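Local coordinates for protein glycoside hydrolase, GH17 family (Formosa sp. Hel1_33_131, PDB 6FCG) that probably cleaves internal beta-1,3-glucosidic bonds of the algal storage glucan laminarin, as an endo-acting laminarinase of glycoside hydrolase family 17, at residues Val38-Lys41 with Asp42-Asn46; Phe64-Ile68 with Glu69-Glu73; Tyr89-Leu93 with Ala94-Asn98; Tyr178-Pro182 with Ala183-Lys187; Glu411-Phe414 with Leu415-Leu419. All blocks are in the same frame, centred on the assembly; numbering follows the deposited sequence.

Contact 1: residues Val38-Lys41 with Asp42-Asn46; sequences VTAK and DILGN
Asp42 bends its carboxylate back to the backbone of Thr39 at the N-terminus of a short helix, 40-43, that runs straight into a type II turn. Its CG sits beside its own backbone N, opposite the carbonyl carbon (chi1 -56°), which aims the carboxylate at the first turn. OD2 of Asp42 accepts from Thr39 N at 3.1 Å, met on its anti side with the donor 21° out of the carboxylate plane. The side chains flanking this bond differ in direction: Thr39 slants across Asp42 and brings CB to 3.4 Å from Asp42 OD2, whereas Val38 runs alongside it, pointing the same way, with CG1 3.6 Å from that same oxygen. Thr39 holds the N-cap position, yet its hydroxyl makes no capping bond, so the reciprocal capping box is not formed and the side-chain link comes from the aspartate alone. Ile43 lays CG1 against Thr39 O at 3.3 Å, the same carbonyl that accepts its N-H. Small Ala40 suits the inner side of the turn: its CB faces Leu44 CD1 at 4.5 Å, and both side chains rest on Trp206 at the start of strand 206-212. The helix thus lies at the N-terminal ends of strands of the TIM barrel, with Ala40 also on Val163. The turn spans Ile43 to Asn46, and its third residue, Gly45, has the positive phi that glycine adopts easily. Asn46 reaches back over this turn, its ND2 donating to Asp42 O at 3.2 Å with the acceptor close to the amide plane.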
# COMPACT_ATOMS: atom_id res chain seq x y z
N VAL A 38 0.29 -54.64 -20.26
CA VAL A 38 -0.75 -54.93 -21.30
C VAL A 38 -2.03 -54.10 -20.93
O VAL A 38 -2.47 -53.34 -21.76
CB VAL A 38 -0.94 -56.51 -21.59
CG1 VAL A 38 -2.05 -57.19 -20.77
CG2 VAL A 38 -1.11 -56.90 -23.08
N THR A 39 -2.55 -54.16 -19.69
CA THR A 39 -3.88 -53.54 -19.32
C THR A 39 -3.82 -52.39 -18.27
O THR A 39 -2.82 -52.26 -17.54
CB THR A 39 -4.80 -54.68 -18.86
OG1 THR A 39 -5.84 -54.85 -19.82
CG2 THR A 39 -5.45 -54.50 -17.52
N ALA A 40 -4.85 -51.56 -18.18
CA ALA A 40 -4.85 -50.45 -17.18
C ALA A 40 -4.69 -50.91 -15.73
O ALA A 40 -3.92 -50.34 -14.97
CB ALA A 40 -6.11 -49.62 -17.30
N LYS A 41 -5.41 -51.97 -15.38
CA LYS A 41 -5.21 -52.69 -14.11
C LYS A 41 -3.75 -53.09 -13.81
O LYS A 41 -3.34 -53.06 -12.68
CB LYS A 41 -6.14 -53.91 -14.06
CG LYS A 41 -6.28 -54.55 -12.68
CD LYS A 41 -7.41 -55.58 -12.65
CE LYS A 41 -6.99 -56.93 -12.06
NZ LYS A 41 -7.15 -56.94 -10.58
N ASP A 42 -2.97 -53.47 -14.82
CA ASP A 42 -1.56 -53.82 -14.62
C ASP A 42 -0.67 -52.59 -14.45
O ASP A 42 0.33 -52.63 -13.76
CB ASP A 42 -1.01 -54.63 -15.82
CG ASP A 42 -1.83 -55.90 -16.13
OD1 ASP A 42 -2.14 -56.67 -15.17
OD2 ASP A 42 -2.11 -56.15 -17.34
N ILE A 43 -1.02 -51.52 -15.14
CA ILE A 43 -0.18 -50.33 -15.28
C ILE A 43 -0.32 -49.34 -14.11
O ILE A 43 0.66 -48.81 -13.59
CB ILE A 43 -0.53 -49.60 -16.60
CG1 ILE A 43 -0.03 -50.44 -17.76
CG2 ILE A 43 0.09 -48.20 -16.65
CD1 ILE A 43 -0.56 -49.96 -19.09
N LEU A 44 -1.57 -49.05 -13.75
CA LEU A 44 -1.82 -48.03 -12.77
C LEU A 44 -1.38 -48.53 -11.40
O LEU A 44 -1.70 -49.65 -11.00
CB LEU A 44 -3.29 -47.62 -12.78
CG LEU A 44 -3.79 -46.97 -14.07
CD1 LEU A 44 -5.29 -46.71 -13.99
CD2 LEU A 44 -3.06 -45.69 -14.39
N GLY A 45 -0.63 -47.69 -10.69
CA GLY A 45 -0.12 -48.04 -9.35
C GLY A 45 1.13 -48.89 -9.34
O GLY A 45 1.53 -49.39 -8.30
N ASN A 46 1.73 -49.06 -10.51
CA ASN A 46 2.86 -49.92 -10.70
C ASN A 46 4.00 -49.01 -11.05
O ASN A 46 3.98 -48.39 -12.11
CB ASN A 46 2.56 -50.90 -11.83
CG ASN A 46 3.71 -51.89 -12.11
OD1 ASN A 46 4.90 -51.64 -11.82
ND2 ASN A 46 3.35 -53.01 -12.70

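Contact 2: residues Phe64-Ile68 with Glu69-Glu73; sequences FQPSI and EELKE
Ser67 and Glu70 trade bonds in both directions, each side chain accepting the other's backbone N-H: a complete capping box at the start of helix 68-80. Ser67 OG stands between its own backbone N and carbonyl carbon (chi1 72°), from where it accepts Glu70 N at 3.1 Å. In return Glu70, extended beyond CG, brings OE1 to 2.9 Å from Ser67 N; the oxygen is met on its anti side, the donor 23° out of the carboxylate plane. Serine suits the N-cap because its hydroxyl is near enough to the main chain to replace a missing helical acceptor. A hydrophobic staple spans the box: Pro66, just before the cap, sets CG against Leu71 CD2 at 3.6 Å. One turn on, Ile68 CG2 touches Lys72 CD at 4.1 Å, while the lysine's ammonium goes on to salt bridges with Glu105 and Glu109 of helix 95-109. An alanine in place of Glu70 removes the carboxylate, and Ser67 N would probably be left without its acceptor, with the loop before the helix freer to move. The N-H of the cap residue Ser67 and that of Glu70 in the first turn both gain side-chain acceptors in this way, and the negative charges of Glu69 and Glu70 near the N-terminus are likely to be favoured by the helix dipole.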
# COMPACT_ATOMS: atom_id res chain seq x y z
N PHE A 64 -0.86 -23.37 -33.32
CA PHE A 64 0.39 -23.95 -33.78
C PHE A 64 0.54 -25.37 -33.23
O PHE A 64 1.20 -25.61 -32.20
CB PHE A 64 1.59 -23.05 -33.39
CG PHE A 64 1.52 -21.62 -33.95
CD1 PHE A 64 1.78 -21.37 -35.30
CD2 PHE A 64 1.22 -20.53 -33.11
CE1 PHE A 64 1.73 -20.08 -35.80
CE2 PHE A 64 1.16 -19.24 -33.60
CZ PHE A 64 1.43 -19.01 -34.95
N GLN A 65 -0.09 -26.32 -33.91
CA GLN A 65 -0.01 -27.74 -33.56
C GLN A 65 1.40 -28.29 -33.76
O GLN A 65 2.00 -28.04 -34.79
CB GLN A 65 -0.96 -28.58 -34.41
CG GLN A 65 -2.44 -28.40 -34.06
CD GLN A 65 -2.78 -28.97 -32.68
OE1 GLN A 65 -2.18 -29.95 -32.23
NE2 GLN A 65 -3.71 -28.33 -31.99
N PRO A 66 1.93 -29.02 -32.78
CA PRO A 66 3.20 -29.63 -33.05
C PRO A 66 3.05 -30.74 -34.11
O PRO A 66 2.00 -31.37 -34.22
CB PRO A 66 3.60 -30.20 -31.69
CG PRO A 66 2.30 -30.56 -31.06
CD PRO A 66 1.34 -29.51 -31.52
N SER A 67 4.10 -30.95 -34.88
CA SER A 67 4.13 -32.01 -35.89
C SER A 67 4.37 -33.38 -35.23
O SER A 67 4.86 -33.46 -34.11
CB SER A 67 5.24 -31.72 -36.92
OG SER A 67 6.53 -31.93 -36.35
N ILE A 68 4.08 -34.43 -35.98
CA ILE A 68 4.38 -35.79 -35.56
C ILE A 68 5.89 -35.96 -35.28
O ILE A 68 6.24 -36.60 -34.29
CB ILE A 68 3.83 -36.83 -36.60
CG1 ILE A 68 2.30 -36.92 -36.47
CG2 ILE A 68 4.40 -38.23 -36.37
CD1 ILE A 68 1.58 -37.02 -37.80
N GLU A 69 6.74 -35.36 -36.10
CA GLU A 69 8.21 -35.37 -35.93
C GLU A 69 8.55 -34.75 -34.54
O GLU A 69 9.30 -35.35 -33.73
CB GLU A 69 8.95 -34.65 -37.21
CG GLU A 69 8.91 -35.50 -38.52
CD GLU A 69 7.72 -35.21 -39.47
OE1 GLU A 69 6.56 -35.12 -38.99
OE2 GLU A 69 7.95 -35.14 -40.72
N GLU A 70 7.94 -33.61 -34.22
CA GLU A 70 8.15 -32.93 -32.92
C GLU A 70 7.66 -33.77 -31.72
O GLU A 70 8.38 -33.92 -30.72
CB GLU A 70 7.52 -31.55 -32.91
CG GLU A 70 8.24 -30.54 -33.79
CD GLU A 70 7.50 -29.21 -33.98
OE1 GLU A 70 6.25 -29.16 -33.99
OE2 GLU A 70 8.18 -28.17 -34.13
N LEU A 71 6.49 -34.36 -31.85
CA LEU A 71 5.98 -35.23 -30.80
C LEU A 71 6.85 -36.46 -30.55
O LEU A 71 6.98 -36.89 -29.40
CB LEU A 71 4.54 -35.65 -31.11
CG LEU A 71 3.53 -34.49 -31.21
CD1 LEU A 71 2.23 -35.00 -31.83
CD2 LEU A 71 3.28 -33.84 -29.86
N LYS A 72 7.46 -37.01 -31.59
CA LYS A 72 8.36 -38.15 -31.44
C LYS A 72 9.60 -37.79 -30.64
O LYS A 72 10.03 -38.57 -29.80
CB LYS A 72 8.77 -38.72 -32.79
CG LYS A 72 7.66 -39.50 -33.48
CD LYS A 72 7.95 -39.75 -34.95
CE LYS A 72 8.95 -40.88 -35.15
NZ LYS A 72 8.93 -41.27 -36.58
N GLU A 73 10.14 -36.61 -30.89
CA GLU A 73 11.22 -36.06 -30.06
C GLU A 73 10.85 -36.16 -28.56
O GLU A 73 11.61 -36.71 -27.76
CB GLU A 73 11.53 -34.62 -30.45
CG GLU A 73 12.25 -34.44 -31.78
CD GLU A 73 12.44 -32.98 -32.21
OE1 GLU A 73 11.64 -32.10 -31.84
OE2 GLU A 73 13.44 -32.70 -32.92

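Contact 3: residues Tyr89-Leu93 with Ala94-Asn98; sequences YNVRL and AHTSN
Thr96 meets Asn90 and Val91 in a local, partly water-mediated join between a loop and the first turn of a helix, just where the chain has left strand 83-87 and enters helix 95-109. The two branches of the threonine are put to different uses. OG1 lies beside the backbone N and opposite the carbonyl carbon (chi1 -67°), and from there Thr96 OG1 donates to Asn90 O at 2.6 Å, although the exact position of this hydroxyl is less certain. The methyl goes the other way, Thr96 CG2 resting on Val91 CG1 at 3.9 Å. A beta-branched residue with one polar and one apolar arm therefore fits a place between a carbonyl and a valine. The loop is a beta-alpha connection of the TIM barrel, at the C-terminal ends of the strands, the side on which such barrels carry their active sites. Val91 also packs on Val119 of strand 116-121, and its backbone N-H is taken by Glu146 of helix 143-156. Water 2 accepts from Thr96 N at 3.1 Å and can donate to Asn90 O or to Leu93 O, 2.7 and 3.0 Å away, with other acceptors competing for its protons. Water 1 accepts from Tyr89 N at 3.2 Å and is hydrogen-bonded to His95 ND1 at the same distance. Farther along the loop Leu93 places CD2 over one face of the Arg92 guanidinium, 3.4 Å above its plane and offset toward the rim, and Arg92 NH1 forms a salt bridge with the C-terminal carboxylate of His430 of the second subunit.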
# COMPACT_ATOMS: atom_id res chain seq x y z
N TYR A 89 -5.75 -34.16 -22.69
CA TYR A 89 -6.88 -33.35 -22.14
C TYR A 89 -8.13 -33.22 -23.03
O TYR A 89 -9.26 -33.18 -22.51
CB TYR A 89 -6.38 -31.97 -21.70
CG TYR A 89 -5.53 -32.07 -20.47
CD1 TYR A 89 -4.17 -32.35 -20.57
CD2 TYR A 89 -6.09 -31.94 -19.20
CE1 TYR A 89 -3.39 -32.51 -19.43
CE2 TYR A 89 -5.31 -32.06 -18.06
CZ TYR A 89 -3.97 -32.35 -18.17
OH TYR A 89 -3.18 -32.47 -17.05
N ASN A 90 -7.93 -33.13 -24.33
CA ASN A 90 -9.04 -33.17 -25.25
C ASN A 90 -8.70 -33.94 -26.51
O ASN A 90 -7.54 -34.24 -26.78
CB ASN A 90 -9.49 -31.77 -25.61
CG ASN A 90 -8.46 -31.01 -26.39
OD1 ASN A 90 -7.60 -30.39 -25.79
ND2 ASN A 90 -8.53 -31.02 -27.69
N VAL A 91 -9.76 -34.30 -27.21
CA VAL A 91 -9.72 -34.94 -28.52
C VAL A 91 -10.43 -34.11 -29.60
O VAL A 91 -10.83 -34.62 -30.65
CB VAL A 91 -10.19 -36.39 -28.50
CG1 VAL A 91 -9.34 -37.24 -27.59
CG2 VAL A 91 -11.67 -36.61 -28.08
N ARG A 92 -10.56 -32.81 -29.35
CA ARG A 92 -11.13 -31.86 -30.30
C ARG A 92 -10.06 -31.38 -31.28
O ARG A 92 -10.27 -31.33 -32.49
CB ARG A 92 -11.68 -30.67 -29.50
CG ARG A 92 -12.72 -29.82 -30.16
CD ARG A 92 -12.99 -28.58 -29.33
NE ARG A 92 -12.39 -27.45 -30.02
CZ ARG A 92 -11.45 -26.65 -29.57
NH1 ARG A 92 -10.95 -26.75 -28.37
NH2 ARG A 92 -11.01 -25.70 -30.38
N LEU A 93 -8.93 -30.94 -30.75
CA LEU A 93 -7.83 -30.54 -31.56
C LEU A 93 -7.09 -31.81 -31.91
O LEU A 93 -7.26 -32.84 -31.27
CB LEU A 93 -6.95 -29.54 -30.78
CG LEU A 93 -7.65 -28.24 -30.31
CD1 LEU A 93 -6.69 -27.33 -29.54
CD2 LEU A 93 -8.31 -27.45 -31.45
N ALA A 94 -6.23 -31.71 -32.92
CA ALA A 94 -5.51 -32.86 -33.51
C ALA A 94 -4.44 -33.47 -32.59
O ALA A 94 -4.03 -34.62 -32.80
CB ALA A 94 -4.85 -32.42 -34.81
N HIS A 95 -3.96 -32.67 -31.63
CA HIS A 95 -2.86 -33.00 -30.75
C HIS A 95 -2.84 -34.45 -30.20
O HIS A 95 -1.86 -35.14 -30.32
CB HIS A 95 -2.87 -31.96 -29.63
CG HIS A 95 -1.85 -32.16 -28.56
ND1 HIS A 95 -2.19 -32.56 -27.28
CD2 HIS A 95 -0.52 -31.96 -28.55
CE1 HIS A 95 -1.10 -32.64 -26.54
NE2 HIS A 95 -0.07 -32.29 -27.29
N THR A 96 -3.94 -34.92 -29.62
CA THR A 96 -3.97 -36.24 -28.99
C THR A 96 -3.84 -37.33 -30.03
O THR A 96 -3.15 -38.31 -29.83
CB THR A 96 -5.27 -36.41 -28.21
OG1 THR A 96 -5.23 -35.49 -27.10
CG2 THR A 96 -5.48 -37.85 -27.73
N SER A 97 -4.60 -37.18 -31.11
CA SER A 97 -4.55 -38.06 -32.25
C SER A 97 -3.13 -38.13 -32.82
O SER A 97 -2.65 -39.20 -33.18
CB SER A 97 -5.56 -37.55 -33.30
OG SER A 97 -5.39 -38.16 -34.54
N ASN A 98 -2.47 -37.00 -32.92
CA ASN A 98 -1.10 -37.00 -33.41
C ASN A 98 -0.11 -37.67 -32.46
O ASN A 98 0.88 -38.24 -32.93
CB ASN A 98 -0.65 -35.59 -33.78
CG ASN A 98 -1.41 -35.04 -34.97
OD1 ASN A 98 -1.80 -35.78 -35.86
ND2 ASN A 98 -1.59 -33.76 -35.00
O HOH W 1 -4.62 -32.59 -25.27
O HOH W 2 -6.04 -32.87 -28.56

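Contact 4: residues Tyr178-Pro182 with Ala183-Lys187; sequences YFVQP and AVILK
With CG1 of Val180 anti to the carbonyl carbon (chi1 -64°), CG2 falls between the backbone N and that carbon, facing the helix, and Ile185 bends at its second torsion (chi2 -51°) to bring CD1 to the same methyl. Val180 CG2 then lies 3.8 Å from Ile185 CD1 and 3.4 Å from Val184 CG2. Both helical side chains cross Val180 at about a right angle, and the one methyl, CG2, is met by a branch of each, while Val184 CG2 also reaches Val180 CB at 3.6 Å. Gln181 is the N-cap, and the pairing of Val180 just before it with Ile185 in the first turn is a hydrophobic staple at the start of helix 182-197, where the loop after strand 161-168 enters the helix. An alanine at Val184 takes away both methyls, and Val180 would probably face a gap on that side, with Ile185 CD1 its remaining partner in this turn. Proline suits the first helical position, since its ring already fixes a helical phi and no N-H is needed there. The backbone beneath is bonded in two ways: Val184 N donates to Gln181 O at 3.1 Å from well above the carbonyl plane, 49° out of it, whereas Leu186 N meets Pro182 O at 2.9 Å almost head-on. Farther along, Ile185 packs on Leu231 and Leu186 on Ala234, both of the neighbouring helix 226-234.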
# COMPACT_ATOMS: atom_id res chain seq x y z
N TYR A 178 -16.78 -23.48 -17.44
CA TYR A 178 -17.32 -24.68 -18.11
C TYR A 178 -17.92 -25.80 -17.26
O TYR A 178 -18.37 -26.80 -17.82
CB TYR A 178 -16.23 -25.31 -18.99
CG TYR A 178 -15.05 -25.91 -18.21
CD1 TYR A 178 -14.02 -25.11 -17.69
CD2 TYR A 178 -14.98 -27.28 -18.00
CE1 TYR A 178 -12.96 -25.67 -16.98
CE2 TYR A 178 -13.92 -27.84 -17.30
CZ TYR A 178 -12.92 -27.05 -16.80
OH TYR A 178 -11.90 -27.64 -16.12
N PHE A 179 -17.95 -25.65 -15.94
CA PHE A 179 -18.25 -26.81 -15.11
C PHE A 179 -19.66 -27.34 -15.32
O PHE A 179 -20.57 -26.61 -15.69
CB PHE A 179 -17.94 -26.56 -13.63
CG PHE A 179 -19.00 -25.80 -12.87
CD1 PHE A 179 -20.05 -26.48 -12.25
CD2 PHE A 179 -18.89 -24.43 -12.66
CE1 PHE A 179 -21.01 -25.79 -11.51
CE2 PHE A 179 -19.83 -23.74 -11.91
CZ PHE A 179 -20.90 -24.42 -11.34
N VAL A 180 -19.81 -28.62 -15.05
CA VAL A 180 -21.07 -29.32 -15.18
C VAL A 180 -21.41 -30.03 -13.86
O VAL A 180 -20.58 -30.15 -12.93
CB VAL A 180 -21.02 -30.33 -16.38
CG1 VAL A 180 -20.84 -29.56 -17.66
CG2 VAL A 180 -19.94 -31.41 -16.20
N GLN A 181 -22.65 -30.51 -13.79
CA GLN A 181 -23.09 -31.30 -12.66
C GLN A 181 -22.60 -32.75 -12.82
O GLN A 181 -22.34 -33.20 -13.93
CB GLN A 181 -24.62 -31.26 -12.55
CG GLN A 181 -25.18 -29.86 -12.39
CD GLN A 181 -24.65 -29.22 -11.15
OE1 GLN A 181 -23.86 -28.35 -11.28
NE2 GLN A 181 -25.02 -29.70 -9.93
N PRO A 182 -22.48 -33.49 -11.71
CA PRO A 182 -22.03 -34.86 -11.83
C PRO A 182 -22.93 -35.76 -12.69
O PRO A 182 -22.44 -36.72 -13.23
CB PRO A 182 -21.97 -35.34 -10.38
CG PRO A 182 -22.75 -34.36 -9.58
CD PRO A 182 -22.62 -33.07 -10.31
N ALA A 183 -24.22 -35.43 -12.81
CA ALA A 183 -25.12 -36.17 -13.70
C ALA A 183 -24.59 -36.25 -15.13
O ALA A 183 -24.77 -37.29 -15.80
CB ALA A 183 -26.52 -35.56 -13.70
N VAL A 184 -23.99 -35.18 -15.60
CA VAL A 184 -23.45 -35.18 -16.97
C VAL A 184 -22.16 -36.07 -17.09
O VAL A 184 -22.05 -36.83 -18.03
CB VAL A 184 -23.49 -33.80 -17.74
CG1 VAL A 184 -24.29 -32.71 -17.02
CG2 VAL A 184 -22.08 -33.36 -18.00
N ILE A 185 -21.28 -36.07 -16.12
CA ILE A 185 -20.17 -37.02 -16.16
C ILE A 185 -20.67 -38.49 -16.09
O ILE A 185 -20.20 -39.32 -16.87
CB ILE A 185 -19.15 -36.78 -15.05
CG1 ILE A 185 -18.69 -35.32 -15.05
CG2 ILE A 185 -17.97 -37.74 -15.19
CD1 ILE A 185 -18.22 -34.74 -16.36
N LEU A 186 -21.61 -38.76 -15.19
CA LEU A 186 -22.24 -40.07 -15.04
C LEU A 186 -22.84 -40.57 -16.34
O LEU A 186 -22.65 -41.72 -16.73
CB LEU A 186 -23.33 -40.00 -13.98
CG LEU A 186 -24.17 -41.27 -13.70
CD1 LEU A 186 -23.31 -42.40 -13.15
CD2 LEU A 186 -25.29 -40.94 -12.73
N LYS A 187 -23.57 -39.70 -17.01
CA LYS A 187 -24.15 -40.02 -18.31
C LYS A 187 -23.12 -40.61 -19.28
O LYS A 187 -23.33 -41.66 -19.86
CB LYS A 187 -24.78 -38.77 -18.90
CG LYS A 187 -25.52 -38.99 -20.19
CD LYS A 187 -25.73 -37.67 -20.93
CE LYS A 187 -26.28 -37.93 -22.32
NZ LYS A 187 -26.38 -36.64 -23.07

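Contact 5: residues Glu411-Phe414 with Leu415-Leu419; sequences EALF and LEVEL
Leu413 O takes Val417 N at 3.1 Å in its carbonyl plane and, weakly, Glu416 N, as the last turn of helix 410-416 comes to its end and Val417 passes into an extended conformation. Two residues earlier, Leu415 N donates to Glu411 O at 3.1 Å. The side chains follow this i to i+4 spacing. Leu413 stretches away from its backbone N (chi1 172°), and its CD1 meets Val417 CG2 at 4.1 Å. That valine methyl also lies 3.5 Å from Leu413 O, the carbonyl that takes the Val417 N-H. On the Glu411 side of the turn, Leu415 CG comes to 3.6 Å from Glu411 O, so this leucine sets its branch point over the carbonyl that accepts its own N-H. Branched aliphatic residues suit a buried helix end: Leu413 rests on Tyr381, and Val417 on Ile270 of helix 266-294 and Tyr327 of helix 326-342. Phe414 packs on Leu415 of the third subunit, and Leu415 in turn on Phe414 of that subunit, a reciprocal meeting at a subunit interface. Glu416, extended beyond CG, sends OE1 to the hydroxyl of Tyr406 and OE2 to Arg269 of the third subunit, which probably balances its charge. Within the helix the aliphatic part of this glutamate passes over a carbonyl of the preceding turn, Glu416 CG lying 3.6 Å from Ala412 O.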
# COMPACT_ATOMS: atom_id res chain seq x y z
N GLU A 411 24.86 -23.37 -7.03
CA GLU A 411 25.00 -22.07 -6.36
C GLU A 411 24.18 -21.00 -7.03
O GLU A 411 23.53 -20.21 -6.36
CB GLU A 411 26.47 -21.62 -6.29
CG GLU A 411 27.23 -22.20 -5.10
CD GLU A 411 28.75 -22.04 -5.22
OE1 GLU A 411 29.22 -21.14 -5.96
OE2 GLU A 411 29.47 -22.81 -4.55
N ALA A 412 24.21 -20.97 -8.36
CA ALA A 412 23.45 -19.95 -9.11
C ALA A 412 21.94 -20.09 -8.93
O ALA A 412 21.22 -19.10 -8.90
CB ALA A 412 23.79 -20.00 -10.58
N LEU A 413 21.49 -21.33 -8.78
CA LEU A 413 20.09 -21.59 -8.48
C LEU A 413 19.73 -21.08 -7.09
O LEU A 413 18.74 -20.37 -6.90
CB LEU A 413 19.79 -23.08 -8.60
CG LEU A 413 18.42 -23.57 -8.14
CD1 LEU A 413 17.31 -22.83 -8.88
CD2 LEU A 413 18.33 -25.07 -8.33
N PHE A 414 20.53 -21.47 -6.11
CA PHE A 414 20.26 -21.14 -4.73
C PHE A 414 20.16 -19.65 -4.48
O PHE A 414 19.34 -19.22 -3.65
CB PHE A 414 21.29 -21.82 -3.80
CG PHE A 414 20.95 -23.23 -3.46
CD1 PHE A 414 20.15 -24.02 -4.30
CD2 PHE A 414 21.45 -23.81 -2.32
CE1 PHE A 414 19.84 -25.33 -3.97
CE2 PHE A 414 21.15 -25.12 -1.99
CZ PHE A 414 20.35 -25.89 -2.82
N LEU A 415 20.95 -18.85 -5.18
CA LEU A 415 20.82 -17.39 -5.07
C LEU A 415 19.41 -16.90 -5.42
O LEU A 415 18.87 -16.00 -4.76
CB LEU A 415 21.87 -16.66 -5.90
CG LEU A 415 23.33 -16.77 -5.43
CD1 LEU A 415 24.26 -16.08 -6.42
CD2 LEU A 415 23.53 -16.16 -4.04
N GLU A 416 18.81 -17.51 -6.46
CA GLU A 416 17.48 -17.13 -6.90
C GLU A 416 16.38 -17.69 -5.99
O GLU A 416 15.32 -17.10 -5.93
CB GLU A 416 17.20 -17.57 -8.32
CG GLU A 416 18.21 -17.10 -9.36
CD GLU A 416 17.63 -17.08 -10.78
OE1 GLU A 416 16.52 -17.58 -10.95
OE2 GLU A 416 18.26 -16.58 -11.75
N VAL A 417 16.63 -18.79 -5.29
CA VAL A 417 15.62 -19.38 -4.40
C VAL A 417 15.41 -18.50 -3.15
O VAL A 417 16.37 -18.07 -2.53
CB VAL A 417 16.03 -20.81 -3.93
CG1 VAL A 417 15.02 -21.34 -2.93
CG2 VAL A 417 16.14 -21.82 -5.06
N GLU A 418 14.15 -18.25 -2.80
CA GLU A 418 13.78 -17.58 -1.56
C GLU A 418 13.21 -18.59 -0.58
O GLU A 418 12.75 -19.64 -0.97
CB GLU A 418 12.78 -16.47 -1.85
CG GLU A 418 13.34 -15.44 -2.83
CD GLU A 418 12.52 -14.17 -2.93
OE1 GLU A 418 12.29 -13.78 -4.09
OE2 GLU A 418 12.10 -13.59 -1.91
N LEU A 419 13.27 -18.25 0.71
CA LEU A 419 12.66 -19.08 1.76
C LEU A 419 11.17 -18.82 1.88
O LEU A 419 10.69 -17.75 1.53
CB LEU A 419 13.32 -18.88 3.13
CG LEU A 419 14.68 -19.58 3.21
CD1 LEU A 419 15.80 -18.57 3.05
CD2 LEU A 419 14.83 -20.32 4.52

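Overall arrangement
The five contacts follow one another along the chain without interleaving. Contacts 2, 3 and 4 each mark the entry into a helix of the barrel wall, helices 68-80, 95-109 and 182-197, after strands 50-53, 83-87 and 161-168 of the parallel sheet. Contacts 2 and 3 are neighbours, their centres 12 Å apart, and they touch where Leu71 CD1 meets Asn98 CB at 3.5 Å; contact 4 is about 21 Å from contact 3, centre to centre. Contact 1 lies at the N-terminal ends of the strands. Contact 5, about 44 Å from contact 4 between centres, is across the chain's centre from it. Contact 3, on a barrel loop, touches the second subunit and contact 5 the third, so both lie at subunit interfaces.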